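PDB 6E20: galectin from Danio rerio, which binds beta-galactosides as a galectin-type lectin and probably takes part in innate immune recognition of viral envelope glycans. Local coordinates for residues Leu43-Arg48 and Phe85-Thr90; Gln15-Thr20 and Ile32-Ser37. One frame throughout, in Å; residues are numbered along the deposited sequence.

Contact 1. Residues Leu43-Arg48 and Phe85-Thr90. With GAL (beta-D-galactopyranose), chain D; NDG (2-acetamido-2-deoxy-alpha-D-glucopyranose), chain C.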
loop_
_atom_site.group_PDB
_atom_site.type_symbol
_atom_site.label_atom_id
_atom_site.label_comp_id
_atom_site.label_asym_id
_atom_site.label_seq_id
_atom_site.Cartn_x
_atom_site.Cartn_y
_atom_site.Cartn_z
ATOM N N LEU B 43 -13.558 -8.123 7.094
ATOM C CA LEU B 43 -14.148 -6.769 7.254
ATOM C C LEU B 43 -14.370 -6.109 5.880
ATOM O O LEU B 43 -13.383 -5.780 5.180
ATOM C CB LEU B 43 -13.239 -5.885 8.105
ATOM C CG LEU B 43 -13.683 -4.425 8.187
ATOM C CD1 LEU B 43 -15.064 -4.306 8.809
ATOM C CD2 LEU B 43 -12.689 -3.579 8.965
ATOM N N HIS B 44 -15.632 -5.841 5.582
ATOM C CA HIS B 44 -16.106 -4.954 4.503
ATOM C C HIS B 44 -16.606 -3.670 5.167
ATOM O O HIS B 44 -17.617 -3.729 5.863
ATOM C CB HIS B 44 -17.186 -5.654 3.689
ATOM C CG HIS B 44 -17.920 -4.771 2.739
ATOM N ND1 HIS B 44 -17.426 -4.499 1.492
ATOM C CD2 HIS B 44 -19.128 -4.159 2.825
ATOM C CE1 HIS B 44 -18.301 -3.755 0.823
ATOM N NE2 HIS B 44 -19.361 -3.501 1.635
ATOM N N MET B 45 -15.902 -2.563 4.987
ATOM C CA MET B 45 -16.327 -1.283 5.616
ATOM C C MET B 45 -16.699 -0.323 4.493
ATOM O O MET B 45 -15.809 -0.002 3.689
ATOM C CB MET B 45 -15.227 -0.679 6.481
ATOM C CG MET B 45 -15.655 0.631 7.098
ATOM S SD MET B 45 -14.257 1.475 7.791
ATOM C CE MET B 45 -14.939 3.129 7.948
ATOM N N ASN B 46 -17.949 0.118 4.475
ATOM C CA ASN B 46 -18.575 0.720 3.275
ATOM C C ASN B 46 -19.252 2.018 3.693
ATOM O O ASN B 46 -20.461 2.050 3.941
ATOM C CB ASN B 46 -19.446 -0.330 2.587
ATOM C CG ASN B 46 -20.157 0.168 1.351
ATOM O OD1 ASN B 46 -21.293 -0.231 1.106
ATOM N ND2 ASN B 46 -19.501 1.026 0.586
ATOM N N PRO B 47 -18.479 3.124 3.819
ATOM C CA PRO B 47 -19.067 4.461 3.908
ATOM C C PRO B 47 -19.906 4.762 2.653
ATOM O O PRO B 47 -19.395 4.663 1.552
ATOM C CB PRO B 47 -17.851 5.375 4.062
ATOM C CG PRO B 47 -16.786 4.472 4.674
ATOM C CD PRO B 47 -17.011 3.151 3.963
ATOM N N ARG B 48 -21.193 5.048 2.863
ATOM C CA ARG B 48 -22.195 5.363 1.817
ATOM C C ARG B 48 -22.630 6.830 1.943
ATOM O O ARG B 48 -23.361 7.163 2.905
ATOM C CB ARG B 48 -23.357 4.374 1.952
ATOM C CG ARG B 48 -22.953 2.920 1.710
ATOM C CD ARG B 48 -24.127 1.978 1.934
ATOM N NE ARG B 48 -23.764 0.578 1.729
ATOM C CZ ARG B 48 -24.617 -0.440 1.777
ATOM N NH1 ARG B 48 -25.898 -0.242 2.031
ATOM N NH2 ARG B 48 -24.196 -1.663 1.560
ATOM N N PHE B 85 -9.225 11.980 4.215
ATOM C CA PHE B 85 -9.486 11.339 5.522
ATOM C C PHE B 85 -8.309 10.424 5.861
ATOM O O PHE B 85 -7.546 9.980 4.951
ATOM C CB PHE B 85 -10.779 10.525 5.502
ATOM C CG PHE B 85 -10.724 9.365 4.547
ATOM C CD1 PHE B 85 -10.046 8.197 4.871
ATOM C CD2 PHE B 85 -11.291 9.465 3.289
ATOM C CE1 PHE B 85 -9.965 7.145 3.970
ATOM C CE2 PHE B 85 -11.213 8.407 2.392
ATOM C CZ PHE B 85 -10.546 7.255 2.729
ATOM N N GLN B 86 -8.198 10.162 7.158
ATOM C CA GLN B 86 -7.313 9.141 7.746
ATOM C C GLN B 86 -8.168 8.278 8.681
ATOM O O GLN B 86 -8.915 8.845 9.500
ATOM C CB GLN B 86 -6.099 9.791 8.408
ATOM C CG GLN B 86 -4.904 8.857 8.395
ATOM C CD GLN B 86 -3.632 9.500 8.895
ATOM O OE1 GLN B 86 -3.408 9.598 10.101
ATOM N NE2 GLN B 86 -2.765 9.868 7.964
ATOM N N ILE B 87 -8.148 6.971 8.426
ATOM C CA ILE B 87 -8.833 5.890 9.197
ATOM C C ILE B 87 -7.759 4.966 9.780
ATOM O O ILE B 87 -6.767 4.657 9.072
ATOM C CB ILE B 87 -9.790 5.117 8.276
ATOM C CG1 ILE B 87 -10.915 6.010 7.752
ATOM C CG2 ILE B 87 -10.333 3.868 8.945
ATOM C CD1 ILE B 87 -11.640 5.407 6.555
ATOM N N LYS B 88 -7.937 4.554 11.037
ATOM C CA LYS B 88 -7.058 3.570 11.709
ATOM C C LYS B 88 -7.906 2.347 11.980
ATOM O O LYS B 88 -9.106 2.525 12.284
ATOM C CB LYS B 88 -6.463 4.129 13.003
ATOM C CG LYS B 88 -5.623 5.373 12.793
ATOM C CD LYS B 88 -4.619 5.601 13.880
ATOM C CE LYS B 88 -3.541 6.563 13.442
ATOM N NZ LYS B 88 -2.654 6.889 14.579
ATOM N N ILE B 89 -7.316 1.173 11.792
ATOM C CA ILE B 89 -7.957 -0.135 12.098
ATOM C C ILE B 89 -6.971 -0.934 12.932
ATOM O O ILE B 89 -5.839 -1.160 12.457
ATOM C CB ILE B 89 -8.385 -0.881 10.819
ATOM C CG1 ILE B 89 -9.284 0.018 9.968
ATOM C CG2 ILE B 89 -9.053 -2.223 11.138
ATOM C CD1 ILE B 89 -9.858 -0.662 8.771
ATOM N N THR B 90 -7.403 -1.291 14.138
ATOM C CA THR B 90 -6.744 -2.241 15.050
ATOM C C THR B 90 -7.583 -3.520 15.079
ATOM O O THR B 90 -8.820 -3.420 15.057
ATOM C CB THR B 90 -6.678 -1.624 16.451
ATOM O OG1 THR B 90 -6.052 -0.346 16.323
ATOM C CG2 THR B 90 -5.910 -2.490 17.413
HETATM C C1 GAL D . -25.026 -4.763 -0.120
HETATM C C2 GAL D . -24.154 -4.096 -1.155
HETATM C C3 GAL D . -22.767 -4.730 -1.150
HETATM C C4 GAL D . -22.194 -4.699 0.268
HETATM C C5 GAL D . -23.187 -5.395 1.223
HETATM C C6 GAL D . -22.751 -5.373 2.709
HETATM O O2 GAL D . -24.792 -4.306 -2.416
HETATM O O3 GAL D . -21.921 -4.029 -2.029
HETATM O O4 GAL D . -22.015 -3.318 0.585
HETATM O O5 GAL D . -24.451 -4.738 1.156
HETATM O O6 GAL D . -23.804 -5.847 3.568
HETATM C C1 NDG C . -30.054 -4.734 1.480
HETATM C C2 NDG C . -29.063 -3.763 2.212
HETATM C C3 NDG C . -27.880 -3.375 1.389
HETATM C C4 NDG C . -27.283 -4.577 0.676
HETATM C C5 NDG C . -28.366 -5.199 -0.209
HETATM C C6 NDG C . -27.838 -6.347 -1.092
HETATM C C7 NDG C . -30.311 -2.533 3.708
HETATM C C8 NDG C . -30.930 -1.804 4.877
HETATM O O5 NDG C . -29.422 -5.691 0.623
HETATM O O3 NDG C . -27.016 -2.775 2.349
HETATM O O4 NDG C . -26.248 -4.041 -0.130
HETATM O O6 NDG C . -27.195 -7.323 -0.253
HETATM O O7 NDG C . -30.456 -3.570 3.416
HETATM N N2 NDG C . -29.483 -2.421 2.715
HETATM O O1 NDG C . -31.021 -4.011 0.745
#
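Face-to-face packing of the galectin beta-sandwich brings Leu43 and Met45, on the inner side of the sugar-binding sheet, against Ile89 and Ile87 of the opposing sheet. The strands are layered rather than hydrogen-bonded: the CA atoms of Leu43 and Ile89 stand 10.3 Å apart, and the two segments bury 145 Å² between them. Leu43 and Ile89 meet tip to tip, CD2 of Leu43 lying 4.1 Å from CD1 of Ile89. In the second pair, CE of Met45 ends 4.2 Å from CD1 of Ile87; all three Met45 torsions are near 180°, which extends the chain and brings its methyl to the opposing sheet.

The alternate residues His44 and Asn46 face the glycan, where they are joined by Arg48. NE2 of His44 is hydrogen-bonded to galactose O4 at 2.9 Å, near the imidazole plane. The same O4 accepts a bond from Arg48 NH2, and NH1 of Arg48 binds O3 of the N-acetylglucosamine at 2.8 Å, so one guanidinium spans both sugars by its edge. A nearly linear bond (170°) from NE to Asn46 OD1, 2.7 Å long, helps fix its rotation; the donor lies 45° above the carbonyl plane. Asp54 forms a salt bridge with NH1, while Asn61 and Glu71 also bond galactose, and Glu71 reaches the N-acetylglucosamine as well.

Strand 40-47 runs between strands 30-34 and 58-64. Across the interior, Phe96 of strand 95-99 packs on Leu43 and Ile89, and Val98 on Met45 and Ile87.

Contact 2. Residues Gln15-Thr20 and Ile32-Ser37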
loop_
_atom_site.group_PDB
_atom_site.type_symbol
_atom_site.label_atom_id
_atom_site.label_comp_id
_atom_site.label_asym_id
_atom_site.label_seq_id
_atom_site.Cartn_x
_atom_site.Cartn_y
_atom_site.Cartn_z
ATOM N N GLN B 15 -1.306 -4.799 15.341
ATOM C CA GLN B 15 -0.783 -3.672 14.529
ATOM C C GLN B 15 -1.926 -2.685 14.285
ATOM O O GLN B 15 -3.088 -3.078 14.409
ATOM C CB GLN B 15 -0.229 -4.177 13.196
ATOM C CG GLN B 15 0.756 -5.329 13.326
ATOM C CD GLN B 15 1.275 -5.776 11.983
ATOM O OE1 GLN B 15 0.552 -6.362 11.188
ATOM N NE2 GLN B 15 2.543 -5.528 11.737
ATOM N N THR B 16 -1.610 -1.435 13.964
ATOM C CA THR B 16 -2.617 -0.479 13.445
ATOM C C THR B 16 -2.413 -0.383 11.936
ATOM O O THR B 16 -1.251 -0.308 11.477
ATOM C CB THR B 16 -2.545 0.887 14.134
ATOM O OG1 THR B 16 -2.115 0.678 15.480
ATOM C CG2 THR B 16 -3.880 1.601 14.137
ATOM N N LEU B 17 -3.512 -0.445 11.201
ATOM C CA LEU B 17 -3.568 -0.123 9.760
ATOM C C LEU B 17 -4.081 1.315 9.617
ATOM O O LEU B 17 -5.203 1.572 10.071
ATOM C CB LEU B 17 -4.504 -1.121 9.100
ATOM C CG LEU B 17 -4.993 -0.738 7.711
ATOM C CD1 LEU B 17 -3.823 -0.500 6.769
ATOM C CD2 LEU B 17 -5.919 -1.818 7.192
ATOM N N THR B 18 -3.271 2.200 9.039
ATOM C CA THR B 18 -3.610 3.620 8.773
ATOM C C THR B 18 -3.873 3.755 7.276
ATOM O O THR B 18 -2.997 3.378 6.502
ATOM C CB THR B 18 -2.540 4.569 9.316
ATOM O OG1 THR B 18 -2.414 4.302 10.721
ATOM C CG2 THR B 18 -2.900 6.026 9.132
ATOM N N ILE B 19 -5.084 4.172 6.909
ATOM C CA ILE B 19 -5.506 4.361 5.488
ATOM C C ILE B 19 -5.721 5.849 5.294
ATOM O O ILE B 19 -6.511 6.428 6.077
ATOM C CB ILE B 19 -6.775 3.556 5.142
ATOM C CG1 ILE B 19 -6.549 2.049 5.323
ATOM C CG2 ILE B 19 -7.249 3.881 3.723
ATOM C CD1 ILE B 19 -7.813 1.240 5.453
ATOM N N THR B 20 -5.002 6.428 4.336
ATOM C CA THR B 20 -5.163 7.836 3.898
ATOM C C THR B 20 -5.767 7.828 2.499
ATOM O O THR B 20 -5.236 7.143 1.615
ATOM C CB THR B 20 -3.839 8.605 3.898
ATOM O OG1 THR B 20 -3.166 8.189 5.084
ATOM C CG2 THR B 20 -4.040 10.103 3.890
ATOM N N ILE B 32 -13.496 -0.523 1.991
ATOM C CA ILE B 32 -12.242 -1.166 2.452
ATOM C C ILE B 32 -12.602 -2.611 2.751
ATOM O O ILE B 32 -13.545 -2.843 3.534
ATOM C CB ILE B 32 -11.677 -0.469 3.705
ATOM C CG1 ILE B 32 -11.400 1.022 3.465
ATOM C CG2 ILE B 32 -10.450 -1.206 4.176
ATOM C CD1 ILE B 32 -11.818 1.915 4.611
ATOM N N ASN B 33 -11.913 -3.523 2.087
ATOM C CA ASN B 33 -12.108 -4.985 2.213
ATOM C C ASN B 33 -10.815 -5.535 2.786
ATOM O O ASN B 33 -9.777 -5.383 2.114
ATOM C CB ASN B 33 -12.476 -5.594 0.859
ATOM C CG ASN B 33 -13.794 -5.060 0.342
ATOM O OD1 ASN B 33 -13.862 -4.311 -0.646
ATOM N ND2 ASN B 33 -14.856 -5.433 1.013
ATOM N N ILE B 34 -10.876 -6.111 3.991
ATOM C CA ILE B 34 -9.724 -6.818 4.605
ATOM C C ILE B 34 -10.094 -8.304 4.746
ATOM O O ILE B 34 -11.194 -8.632 5.290
ATOM C CB ILE B 34 -9.336 -6.171 5.940
ATOM C CG1 ILE B 34 -9.055 -4.668 5.805
ATOM C CG2 ILE B 34 -8.159 -6.910 6.564
ATOM C CD1 ILE B 34 -8.975 -3.948 7.149
ATOM N N GLY B 35 -9.237 -9.194 4.249
ATOM C CA GLY B 35 -9.547 -10.636 4.336
ATOM C C GLY B 35 -8.444 -11.488 3.764
ATOM O O GLY B 35 -7.281 -11.099 3.894
ATOM N N HIS B 36 -8.810 -12.642 3.216
ATOM C CA HIS B 36 -7.878 -13.637 2.634
ATOM C C HIS B 36 -7.900 -13.566 1.105
ATOM O O HIS B 36 -6.902 -13.897 0.503
ATOM C CB HIS B 36 -8.223 -15.041 3.165
ATOM C CG HIS B 36 -8.012 -15.182 4.635
ATOM N ND1 HIS B 36 -6.802 -14.903 5.240
ATOM C CD2 HIS B 36 -8.844 -15.571 5.626
ATOM C CE1 HIS B 36 -6.896 -15.120 6.540
ATOM N NE2 HIS B 36 -8.144 -15.510 6.800
ATOM N N SER B 37 -9.006 -13.165 0.487
ATOM C CA SER B 37 -9.221 -13.282 -0.978
ATOM C C SER B 37 -10.501 -12.552 -1.347
ATOM O O SER B 37 -11.284 -12.227 -0.467
ATOM C CB SER B 37 -9.341 -14.732 -1.381
ATOM O OG SER B 37 -10.659 -15.191 -1.111
#
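Segments 15-20 and 32-37 belong to opposing sheets, and their backbones stay well apart: CA of Leu17 is 10.5 Å from CA of Ile34, and CA of Ile19 is 9.2 Å from CA of Ile32. As the residue number rises on one strand it falls on the other, so the two chains run in opposite senses. Between these two segments, only side chains meet. Leu17 and Ile34 reach toward each other tip to tip, with CD2 of Leu17 3.7 Å from CD1 of Ile34. The leucine has CG anti to the backbone N (chi1 164°), whereas Ile34 sets CG1 anti to its carbonyl carbon, directing the longer branch and its terminal methyl into the gap. Ile19 and Ile32 also meet end-on, but more broadly: CD1 of Ile19 touches CG2 of Ile32 at 3.8 Å and lies 4.1 Å from CD1 of the same residue. One methyl therefore rests against both branches of its partner.

These four buried residues form part of the hydrophobic layer between the sheets of the galectin jelly-roll sandwich, and the contact buries 134 Å² in all. Strand 16-23 is held in its own sheet by backbone bonds from Leu17 to Ile89 and from Ile19 to Ile87 on one neighbour, and from Thr18 to Glu132 on another. Beyond Ile34 the chain turns a corner at Gly35 and His36, and His36 with Ser37 forms a classic beta bulge opposite Asp40. The His36 side chain is hydrogen-bonded to Ser114 through NE2 and meets the Tyr117 ring with planes about 45° apart. Met120 and Phe122 of strand 116-124 extend the apolar layer, packing on Leu17 and Ile19 respectively.

From the N terminus, strand 16-23 is met first, and contact 2 closes a short loop when strand 30-34 returns across the sandwich. Contact 1 opens only afterwards, at strand 40-47, and closes a longer loop at strand 85-91; the two are in series and neither nest nor cross. Their centres are 8 Å apart, and they share both layers: strands 30-34 and 40-47 are neighbours in the sugar-binding sheet, as are 16-23 and 85-91 in the other. Within the latter, CG of Gln86 packs 3.5 Å from CG2 of Thr18. Together the contacts join two adjacent strands of each sheet through one continuous apolar interior.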